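Local structure of predicted acetamidase/formamidase (Thermoanaerobacter tengcongensis, 3TKK) at residues Gly70-Asp75 against Phe174-Leu179; Leu128-Met133 against Leu185-Gly190; Leu180-Leu185 against Val205-Glu210; Ser233-Asp238 against Asp280-Ala285. The protein binds zinc and calcium ions and probably hydrolyses carbon-nitrogen bonds of linear amides. All coordinates share one frame; numbering follows the deposited sequence.

Interaction 1 (Gly70-Asp75 against Phe174-Leu179); sequences GAKEGD and FVEGAL
Lys72 and Glu176 meet across two type II beta turns, Lys72-Asp75 and Val175-Ala178, that lie against each other in the loops before strands 76-86 and 180-186. The charged contact is a salt bridge: Lys72 NZ lies 2.9 Å from Glu176 OE2, on the syn side of the carboxylate and 23° out of its plane. The two side chains run side by side and point the same way. Glu176 bends at CG (chi2 75°), which folds its carboxylate back over the lysine's methylenes and brings OE1 to 3.4 Å from Lys72 CG.

Backbone and water bonds join the two loops. Gly177 N donates to Ala71 O at 2.9 Å and nearly straight, while one water links Glu73 N to Glu176 OE1. Within the first turn, Asp75 OD2 accepts from Lys72 N and also forms a salt bridge with Lys213, so one carboxylate oxygen holds both a backbone N-H of the turn and the ammonium group of Lys213.

The contact, its centre about 19 Å from the centre of the chain, joins two strand connections away from the metal sites. On the buried side, Ala71 packs on Val211 of strand 203-212 and on Ala178, the methyl carbons Ala71 CB and Ala178 CB standing 4.0 Å apart.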
# COMPACT_ATOMS: atom_id res chain seq x y z
N GLY A 70 -22.87 -27.33 -6.23
CA GLY A 70 -22.17 -27.35 -7.54
C GLY A 70 -20.71 -26.97 -7.32
O GLY A 70 -19.85 -27.17 -8.22
N ALA A 71 -20.40 -26.38 -6.17
CA ALA A 71 -19.06 -25.94 -6.02
C ALA A 71 -18.29 -27.15 -5.71
O ALA A 71 -18.66 -27.85 -4.76
CB ALA A 71 -18.95 -24.84 -4.78
N LYS A 72 -17.21 -27.41 -6.46
CA LYS A 72 -16.37 -28.52 -6.17
C LYS A 72 -14.91 -28.13 -5.95
O LYS A 72 -14.47 -27.06 -6.39
CB LYS A 72 -16.47 -29.55 -7.32
CG LYS A 72 -17.86 -30.29 -7.24
CD LYS A 72 -17.98 -31.49 -8.12
CE LYS A 72 -19.49 -31.85 -8.30
NZ LYS A 72 -20.26 -32.58 -7.19
N GLU A 73 -14.15 -28.99 -5.29
CA GLU A 73 -12.73 -28.71 -5.15
C GLU A 73 -12.08 -28.30 -6.47
O GLU A 73 -12.15 -29.02 -7.41
CB GLU A 73 -12.00 -29.97 -4.69
CG GLU A 73 -10.48 -29.80 -4.66
CD GLU A 73 -9.77 -30.97 -3.95
OE1 GLU A 73 -10.29 -32.13 -3.97
OE2 GLU A 73 -8.72 -30.74 -3.36
N GLY A 74 -11.45 -27.11 -6.53
CA GLY A 74 -10.75 -26.73 -7.79
C GLY A 74 -11.54 -25.66 -8.52
O GLY A 74 -10.96 -24.98 -9.39
N ASP A 75 -12.86 -25.50 -8.22
CA ASP A 75 -13.62 -24.39 -8.82
C ASP A 75 -13.32 -23.09 -8.14
O ASP A 75 -12.44 -22.99 -7.28
CB ASP A 75 -15.14 -24.63 -8.58
CG ASP A 75 -15.67 -25.86 -9.28
OD1 ASP A 75 -14.96 -26.37 -10.19
OD2 ASP A 75 -16.76 -26.33 -8.93
N PHE A 174 -11.81 -25.41 -1.87
CA PHE A 174 -11.05 -26.52 -1.36
C PHE A 174 -11.91 -27.73 -1.06
O PHE A 174 -11.41 -28.84 -1.10
CB PHE A 174 -10.19 -26.08 -0.18
CG PHE A 174 -9.22 -24.96 -0.58
CD1 PHE A 174 -8.09 -25.26 -1.35
CD2 PHE A 174 -9.49 -23.67 -0.28
CE1 PHE A 174 -7.24 -24.27 -1.75
CE2 PHE A 174 -8.66 -22.64 -0.69
CZ PHE A 174 -7.53 -22.91 -1.41
N VAL A 175 -13.21 -27.53 -0.75
CA VAL A 175 -14.09 -28.62 -0.40
C VAL A 175 -15.41 -28.44 -1.04
O VAL A 175 -15.89 -27.32 -1.33
CB VAL A 175 -14.34 -28.77 1.12
CG1 VAL A 175 -13.04 -28.64 1.88
CG2 VAL A 175 -15.23 -27.68 1.56
N GLU A 176 -16.03 -29.57 -1.22
CA GLU A 176 -17.38 -29.65 -1.76
C GLU A 176 -18.32 -28.66 -1.08
O GLU A 176 -18.39 -28.65 0.14
CB GLU A 176 -17.88 -31.10 -1.60
CG GLU A 176 -19.16 -31.42 -2.28
CD GLU A 176 -19.03 -31.58 -3.81
OE1 GLU A 176 -17.95 -31.90 -4.29
OE2 GLU A 176 -20.00 -31.35 -4.56
N GLY A 177 -19.02 -27.87 -1.87
CA GLY A 177 -20.02 -26.89 -1.42
C GLY A 177 -19.32 -25.58 -0.91
O GLY A 177 -19.96 -24.70 -0.50
N ALA A 178 -17.98 -25.54 -0.97
CA ALA A 178 -17.10 -24.44 -0.60
C ALA A 178 -17.20 -24.11 0.90
O ALA A 178 -16.20 -23.80 1.46
CB ALA A 178 -17.43 -23.11 -1.48
N LEU A 179 -18.40 -23.97 1.48
CA LEU A 179 -18.56 -23.56 2.91
C LEU A 179 -18.10 -22.11 3.18
O LEU A 179 -17.05 -21.82 3.82
CB LEU A 179 -17.84 -24.54 3.84
CG LEU A 179 -18.38 -26.02 3.74
CD1 LEU A 179 -17.62 -26.96 4.67
CD2 LEU A 179 -19.92 -26.33 4.05
O HOH W 1 -15.09 -31.61 -3.91

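Interaction 2 (Leu128-Met133 against Leu185-Gly190); sequences LPVKPM and LHALMG. With ZN (zinc ion), chain F.
Met133 offers its sulfur to a zinc-binding imidazole: His186 ND1 makes a weak hydrogen bond to Met133 SD at 3.7 Å. The two residues are a hydrogen-bonded pair, with a bond in each direction, in the antiparallel pairing of strands 133-138 and 180-186. The sulfur lies at the ring edge, 77° off the ring normal, so this is a Met-aromatic contact made near the ring plane and not over a face. The other ring nitrogen, His186 NE2, binds the zinc ion at 2.1 Å, in a site completed in part by Asp184, Glu200 and a water. Holding ND1 at the sulfur would help to fix the rotation of the ring, with Met133 as a second-shell residue.

Beyond the bridged pair Lys131 N donates to Ala187 O at 2.6 Å, and a water receives a weak bond from Met189 N and donates to Lys131 O. In Met133, CG sits between the backbone N and the carbonyl carbon (chi1 53°), which brings CG against His186 CB and carries SD on to Met189, whose CE is 3.7 Å away.

Farther from the metal, Leu188 divides its branches: CD1 rests against Lys131 CB, and CD2 turns to Leu128. Thr270 and Ser268 of the second subunit pack on Leu128 and Met189, so the contact adjoins the dimer interface. Leu128 and Leu188 cross at about a right angle, with Leu128 CB only 3.5 Å from Leu188 CD2, closer than usual van der Waals contact.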
# COMPACT_ATOMS: atom_id res chain seq x y z
N LEU A 128 -16.09 10.77 11.22
CA LEU A 128 -15.42 10.24 10.03
C LEU A 128 -16.41 9.46 9.22
O LEU A 128 -16.99 8.46 9.72
CB LEU A 128 -14.31 9.22 10.39
CG LEU A 128 -13.32 9.88 11.38
CD1 LEU A 128 -12.37 8.74 11.88
CD2 LEU A 128 -12.50 10.95 10.71
N PRO A 129 -16.54 9.85 7.94
CA PRO A 129 -17.59 9.22 7.04
C PRO A 129 -17.41 7.71 7.02
O PRO A 129 -16.24 7.27 7.01
CB PRO A 129 -17.24 9.84 5.67
CG PRO A 129 -16.82 11.43 6.13
CD PRO A 129 -15.75 10.88 7.22
N VAL A 130 -18.49 6.91 7.03
CA VAL A 130 -18.28 5.43 7.16
C VAL A 130 -17.75 4.90 5.84
O VAL A 130 -18.00 5.52 4.78
CB VAL A 130 -19.59 4.68 7.54
CG1 VAL A 130 -19.88 4.99 9.00
CG2 VAL A 130 -20.76 5.16 6.67
N LYS A 131 -16.97 3.82 5.89
CA LYS A 131 -16.56 3.09 4.65
C LYS A 131 -16.65 1.62 5.01
O LYS A 131 -15.66 0.96 5.28
CB LYS A 131 -15.15 3.50 4.19
CG LYS A 131 -15.13 5.00 3.72
CD LYS A 131 -13.60 5.24 3.39
CE LYS A 131 -13.44 6.69 2.75
NZ LYS A 131 -12.02 7.05 3.07
N PRO A 132 -17.86 1.07 4.98
CA PRO A 132 -18.02 -0.32 5.58
C PRO A 132 -17.35 -1.37 4.78
O PRO A 132 -17.30 -1.28 3.54
CB PRO A 132 -19.50 -0.59 5.45
CG PRO A 132 -20.03 0.83 5.58
CD PRO A 132 -19.12 1.71 4.76
N MET A 133 -16.84 -2.41 5.47
CA MET A 133 -16.10 -3.39 4.73
C MET A 133 -16.21 -4.69 5.57
O MET A 133 -16.70 -4.65 6.74
CB MET A 133 -14.56 -3.04 4.67
CG MET A 133 -13.93 -2.77 6.10
SD MET A 133 -12.13 -2.88 6.15
CE MET A 133 -12.02 -4.59 6.07
N LEU A 185 -17.39 -7.18 10.47
CA LEU A 185 -17.57 -5.98 9.76
C LEU A 185 -16.91 -4.79 10.45
O LEU A 185 -16.78 -4.80 11.72
CB LEU A 185 -19.09 -5.60 9.45
CG LEU A 185 -20.08 -6.67 8.92
CD1 LEU A 185 -21.63 -6.13 8.70
CD2 LEU A 185 -19.62 -7.29 7.67
N HIS A 186 -16.55 -3.78 9.61
CA HIS A 186 -15.90 -2.54 10.15
C HIS A 186 -16.65 -1.43 9.52
O HIS A 186 -16.94 -1.58 8.36
CB HIS A 186 -14.41 -2.36 9.81
CG HIS A 186 -13.52 -3.44 10.34
ND1 HIS A 186 -12.37 -3.81 9.71
CD2 HIS A 186 -13.60 -4.17 11.46
CE1 HIS A 186 -11.85 -4.85 10.33
NE2 HIS A 186 -12.58 -5.08 11.41
N ALA A 187 -17.09 -0.45 10.30
CA ALA A 187 -17.68 0.75 9.70
C ALA A 187 -16.62 1.63 8.95
O ALA A 187 -16.98 2.52 8.14
CB ALA A 187 -18.25 1.59 10.84
N LEU A 188 -15.37 1.44 9.28
CA LEU A 188 -14.20 2.20 8.81
C LEU A 188 -12.92 1.49 9.25
O LEU A 188 -12.85 1.12 10.36
CB LEU A 188 -14.12 3.54 9.49
CG LEU A 188 -13.19 4.58 8.80
CD1 LEU A 188 -13.35 4.69 7.25
CD2 LEU A 188 -13.33 5.97 9.57
N MET A 189 -11.92 1.46 8.38
CA MET A 189 -10.59 0.92 8.79
C MET A 189 -9.62 1.44 7.72
O MET A 189 -9.97 1.54 6.52
CB MET A 189 -10.62 -0.66 8.75
CG MET A 189 -9.26 -1.30 9.33
SD MET A 189 -9.15 -3.01 8.78
CE MET A 189 -8.60 -2.69 7.12
N GLY A 190 -8.39 1.76 8.10
CA GLY A 190 -7.37 2.04 7.16
C GLY A 190 -6.46 0.89 6.85
O GLY A 190 -6.17 -0.01 7.70
ZN ZN F . -12.25 -6.27 13.12
O HOH W 2 -13.13 0.90 5.74
O HOH W 3 -10.23 -6.53 13.01

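Interaction 3 (Leu180-Leu185 against Val205-Glu210); sequences LALGDL and VLLEVE. With ZN (zinc ion), chain F; CA (calcium ion), chain G.
Leu182 pushes its CD1 methyl between two residues of the facing strand, meeting Leu207 CD2 at 3.6 Å and Val205 CB at 3.9 Å. Both encounters are tip to tip, and the two strands belong to different sheets. In Leu182 and Leu207 alike CG stands between the backbone N and the carbonyl carbon (chi1 67° and 55°), and the CD2 methyl of Leu207 thereby comes up against both branches of Leu182.

On one flank Leu185 crosses Val205 obliquely, its CD2 touching Val205 CG2 at 3.6 Å. On the other, Leu180 and Val209 slide past each other in opposite directions, with Leu180 CD2 3.9 Å from Val209 CG1. No hydrogen bond joins the segments, whose axes approach to 10.2 Å at 152°: this is face-to-face packing of near-antiparallel strands across a buried apolar layer.

Asp184 faces elsewhere and bridges the two metals, OD1 binding zinc at 2.1 Å and OD2 binding calcium at 2.3 Å; the strand thus has apolar residues in the core and a metal ligand on the same short run.

Around the layer, strand 180-186 is paired with 62-69 and 133-138, while strand 203-212 lies between 31-36 and 76-86. Val34 touches Leu182, Leu32 and Val79 touch Leu207, and Ile134 of strand 133-138 touches Leu185 and Val205.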
# COMPACT_ATOMS: atom_id res chain seq x y z
N LEU A 180 -18.95 -21.20 2.76
CA LEU A 180 -18.62 -19.80 2.89
C LEU A 180 -19.04 -19.30 4.23
O LEU A 180 -20.15 -19.66 4.66
CB LEU A 180 -19.31 -19.06 1.81
CG LEU A 180 -19.31 -17.49 1.84
CD1 LEU A 180 -17.86 -16.91 1.42
CD2 LEU A 180 -20.27 -17.00 0.89
N ALA A 181 -18.21 -18.49 4.90
CA ALA A 181 -18.68 -17.80 6.16
C ALA A 181 -18.02 -16.39 6.18
O ALA A 181 -16.98 -16.16 5.50
CB ALA A 181 -18.35 -18.50 7.41
N LEU A 182 -18.76 -15.46 6.79
CA LEU A 182 -18.31 -14.01 6.87
C LEU A 182 -18.60 -13.35 8.21
O LEU A 182 -19.55 -13.68 8.93
CB LEU A 182 -18.65 -13.18 5.64
CG LEU A 182 -20.24 -12.99 5.49
CD1 LEU A 182 -20.63 -11.92 4.64
CD2 LEU A 182 -20.70 -14.20 4.79
N GLY A 183 -17.81 -12.40 8.58
CA GLY A 183 -18.18 -11.60 9.72
C GLY A 183 -17.18 -10.44 9.85
O GLY A 183 -16.55 -10.08 8.90
N ASP A 184 -16.98 -10.01 11.09
CA ASP A 184 -16.03 -8.92 11.43
C ASP A 184 -16.16 -7.75 10.60
O ASP A 184 -15.11 -7.33 10.03
CB ASP A 184 -14.59 -9.52 11.29
CG ASP A 184 -13.48 -8.54 11.63
OD1 ASP A 184 -13.60 -7.81 12.58
OD2 ASP A 184 -12.37 -8.50 10.99
N LEU A 185 -17.39 -7.18 10.47
CA LEU A 185 -17.57 -5.98 9.76
C LEU A 185 -16.91 -4.79 10.45
O LEU A 185 -16.78 -4.80 11.72
CB LEU A 185 -19.09 -5.60 9.45
CG LEU A 185 -20.08 -6.67 8.92
CD1 LEU A 185 -21.63 -6.13 8.70
CD2 LEU A 185 -19.62 -7.29 7.67
N VAL A 205 -25.03 -8.09 5.55
CA VAL A 205 -24.35 -8.04 4.22
C VAL A 205 -25.34 -8.69 3.24
O VAL A 205 -25.74 -9.90 3.46
CB VAL A 205 -23.05 -8.87 4.20
CG1 VAL A 205 -22.46 -9.01 2.72
CG2 VAL A 205 -22.01 -8.28 5.17
N LEU A 206 -25.81 -7.92 2.22
CA LEU A 206 -26.44 -8.53 1.04
C LEU A 206 -25.43 -9.03 0.03
O LEU A 206 -24.68 -8.19 -0.58
CB LEU A 206 -27.49 -7.59 0.37
CG LEU A 206 -28.26 -8.15 -0.85
CD1 LEU A 206 -29.14 -9.34 -0.51
CD2 LEU A 206 -29.28 -7.04 -1.52
N LEU A 207 -25.33 -10.36 -0.16
CA LEU A 207 -24.37 -10.89 -1.13
C LEU A 207 -25.02 -11.90 -2.08
O LEU A 207 -26.15 -12.43 -1.87
CB LEU A 207 -23.19 -11.52 -0.51
CG LEU A 207 -23.48 -12.63 0.51
CD1 LEU A 207 -23.83 -13.87 -0.24
CD2 LEU A 207 -22.26 -12.82 1.51
N GLU A 208 -24.29 -12.21 -3.13
CA GLU A 208 -24.77 -13.21 -4.07
C GLU A 208 -23.62 -14.16 -4.31
O GLU A 208 -22.48 -13.74 -4.22
CB GLU A 208 -25.20 -12.55 -5.38
CG GLU A 208 -25.36 -13.61 -6.44
CD GLU A 208 -25.81 -13.07 -7.80
OE1 GLU A 208 -26.42 -11.97 -7.81
OE2 GLU A 208 -25.54 -13.76 -8.84
N VAL A 209 -23.89 -15.44 -4.53
CA VAL A 209 -22.84 -16.39 -4.76
C VAL A 209 -22.93 -16.95 -6.17
O VAL A 209 -24.02 -17.19 -6.64
CB VAL A 209 -22.83 -17.57 -3.76
CG1 VAL A 209 -22.36 -17.16 -2.36
CG2 VAL A 209 -24.29 -18.25 -3.68
N GLU A 210 -21.78 -17.21 -6.81
CA GLU A 210 -21.72 -17.97 -8.10
C GLU A 210 -20.56 -18.95 -8.13
O GLU A 210 -19.46 -18.58 -7.79
CB GLU A 210 -21.48 -17.05 -9.25
CG GLU A 210 -22.69 -16.23 -9.57
CD GLU A 210 -22.52 -15.47 -10.87
OE1 GLU A 210 -21.55 -15.75 -11.70
OE2 GLU A 210 -23.38 -14.61 -11.07
ZN ZN F . -12.25 -6.27 13.12
CA CA G . -10.13 -8.60 11.60
O HOH W 3 -10.23 -6.53 13.01
O HOH W 4 -10.75 -9.90 13.63
O HOH W 5 -8.24 -8.88 13.15

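Interaction 4 (Ser233-Asp238 against Asp280-Ala285); sequences SAESLD and DPLKTA
Ser233 and Thr284 face each other as a non-hydrogen-bonded antiparallel pair, their CA atoms 4.3 Å apart, and their hydroxyls close the gap: Ser233 OG and Thr284 OG1 share a hydrogen bond of 2.9 Å. As a bridged pair they share one face of the sheet; with each oxygen anti to its own carbonyl carbon (chi1 -52° and -64°) the two hydroxyls come within bonding distance. Thr284 OG1 has a second partner in Gln277. The next pair, Ala234 with Lys283, is hydrogen-bonded in both directions, Lys283 N to Ala234 O being 3.0 Å. These two pairs are the close-packed part, extended by Leu237 CD1, which touches Lys283 CB at 3.9 Å and Ala285 CB at 4.2 Å, and by Lys283 CD, 3.7 Å from Leu237 N.

Toward solvent, at exposed Glu235 and Pro281, the ladder stops and no hydrogen bond joins the segments. Glu235 crosses Leu282 at about a right angle, but its carboxylate is modelled uncomfortably close to Leu282 CD2 and Pro281 O, so its exact placement is doubtful. Lys283 NZ stays 5.8 Å from Glu235 OE1, too far for a salt bridge.

Strand 283-290 lies between 227-234 and 272-277, the outermost strand of the mixed sheet within this chain. Ser236 N-caps helix 237-255 through a bond from Lys239 N to its OG, and that helix covers Ala234 and Ala285. At its start, Leu237 N is hydrogen-bonded to Asp238 of the second subunit, and the reciprocal bond is also made.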
# COMPACT_ATOMS: atom_id res chain seq x y z
N SER A 233 -1.45 -14.00 2.27
CA SER A 233 -1.03 -13.74 3.64
C SER A 233 0.15 -14.68 3.92
O SER A 233 0.24 -15.70 3.30
CB SER A 233 -2.23 -14.00 4.64
OG SER A 233 -3.40 -13.26 4.19
N ALA A 234 1.05 -14.25 4.80
CA ALA A 234 2.28 -14.91 5.23
C ALA A 234 2.75 -14.26 6.50
O ALA A 234 2.25 -13.19 6.90
CB ALA A 234 3.37 -14.78 4.17
N GLU A 235 3.80 -14.87 7.05
CA GLU A 235 4.39 -14.43 8.25
C GLU A 235 5.09 -13.10 8.12
O GLU A 235 5.20 -12.42 9.12
CB GLU A 235 5.42 -15.46 8.79
CG GLU A 235 4.84 -16.50 9.71
CD GLU A 235 3.75 -16.10 10.81
OE1 GLU A 235 3.56 -14.93 11.22
OE2 GLU A 235 3.09 -17.05 11.33
N SER A 236 5.44 -12.67 6.90
CA SER A 236 5.89 -11.26 6.71
C SER A 236 5.20 -10.64 5.60
O SER A 236 4.71 -11.37 4.73
CB SER A 236 7.44 -11.29 6.34
OG SER A 236 7.56 -11.97 5.09
N LEU A 237 5.10 -9.31 5.63
CA LEU A 237 4.59 -8.52 4.54
C LEU A 237 5.39 -8.70 3.25
O LEU A 237 4.79 -8.76 2.18
CB LEU A 237 4.74 -7.05 4.94
CG LEU A 237 3.67 -6.08 4.61
CD1 LEU A 237 2.16 -6.56 4.65
CD2 LEU A 237 3.79 -4.78 5.44
N ASP A 238 6.70 -8.95 3.41
CA ASP A 238 7.62 -9.11 2.28
C ASP A 238 7.15 -10.39 1.51
O ASP A 238 6.92 -10.33 0.32
CB ASP A 238 9.04 -9.41 2.73
CG ASP A 238 9.80 -8.19 3.27
OD1 ASP A 238 9.66 -7.11 2.78
OD2 ASP A 238 10.68 -8.34 4.12
N ASP A 280 -2.34 -8.97 12.25
CA ASP A 280 -2.99 -10.24 12.56
C ASP A 280 -1.88 -11.31 12.63
O ASP A 280 -0.66 -11.02 12.47
CB ASP A 280 -4.16 -10.63 11.56
CG ASP A 280 -5.33 -9.56 11.50
OD1 ASP A 280 -5.62 -9.00 12.57
OD2 ASP A 280 -5.98 -9.30 10.43
N PRO A 281 -2.26 -12.56 12.95
CA PRO A 281 -1.20 -13.54 13.17
C PRO A 281 -0.35 -13.71 11.87
O PRO A 281 0.80 -14.03 11.89
CB PRO A 281 -1.99 -14.84 13.45
CG PRO A 281 -3.33 -14.35 14.14
CD PRO A 281 -3.62 -13.05 13.29
N LEU A 282 -0.95 -13.50 10.70
CA LEU A 282 -0.19 -13.34 9.50
C LEU A 282 -0.57 -11.97 8.98
O LEU A 282 -1.74 -11.48 9.29
CB LEU A 282 -0.66 -14.42 8.54
CG LEU A 282 -0.59 -15.91 8.85
CD1 LEU A 282 -1.05 -16.86 7.60
CD2 LEU A 282 0.86 -16.38 9.38
N LYS A 283 0.31 -11.36 8.17
CA LYS A 283 0.02 -10.00 7.46
C LYS A 283 -0.52 -10.31 6.10
O LYS A 283 -0.29 -11.41 5.60
CB LYS A 283 1.37 -9.24 7.30
CG LYS A 283 2.19 -9.41 8.74
CD LYS A 283 3.25 -8.38 8.74
CE LYS A 283 4.00 -8.17 10.12
NZ LYS A 283 3.43 -9.15 10.98
N THR A 284 -1.38 -9.42 5.64
CA THR A 284 -2.04 -9.63 4.43
C THR A 284 -1.65 -8.40 3.53
O THR A 284 -1.69 -7.21 3.93
CB THR A 284 -3.52 -9.65 4.65
OG1 THR A 284 -3.89 -10.76 5.47
CG2 THR A 284 -4.23 -9.79 3.31
N ALA A 285 -1.32 -8.71 2.28
CA ALA A 285 -0.99 -7.74 1.30
C ALA A 285 -1.73 -8.03 0.06
O ALA A 285 -2.38 -9.08 -0.07
CB ALA A 285 0.58 -7.83 0.94

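In the fold
Along the chain, interactions 1 and 2 cross because their segments alternate, as do interactions 2 and 3, while interaction 4 comes after the other three. Strand 180-186 links the first three: interaction 1 adjoins its start, interaction 3 uses its length and interaction 2 its end, with Leu185 in both of the last two. Interactions 1 and 2 lie on opposite sides of the chain's centre, their own centres about 31 Å apart; interactions 2 and 3 are about 16 Å apart, centre to centre, and both touch zinc. Interaction 4, centred about 23 Å from the centre of interaction 3, reaches the same nine-stranded sheet. Both interactions 2 and 4 meet the second subunit; as interaction 2 also holds zinc ligand His186, the metal site lies near the dimer interface.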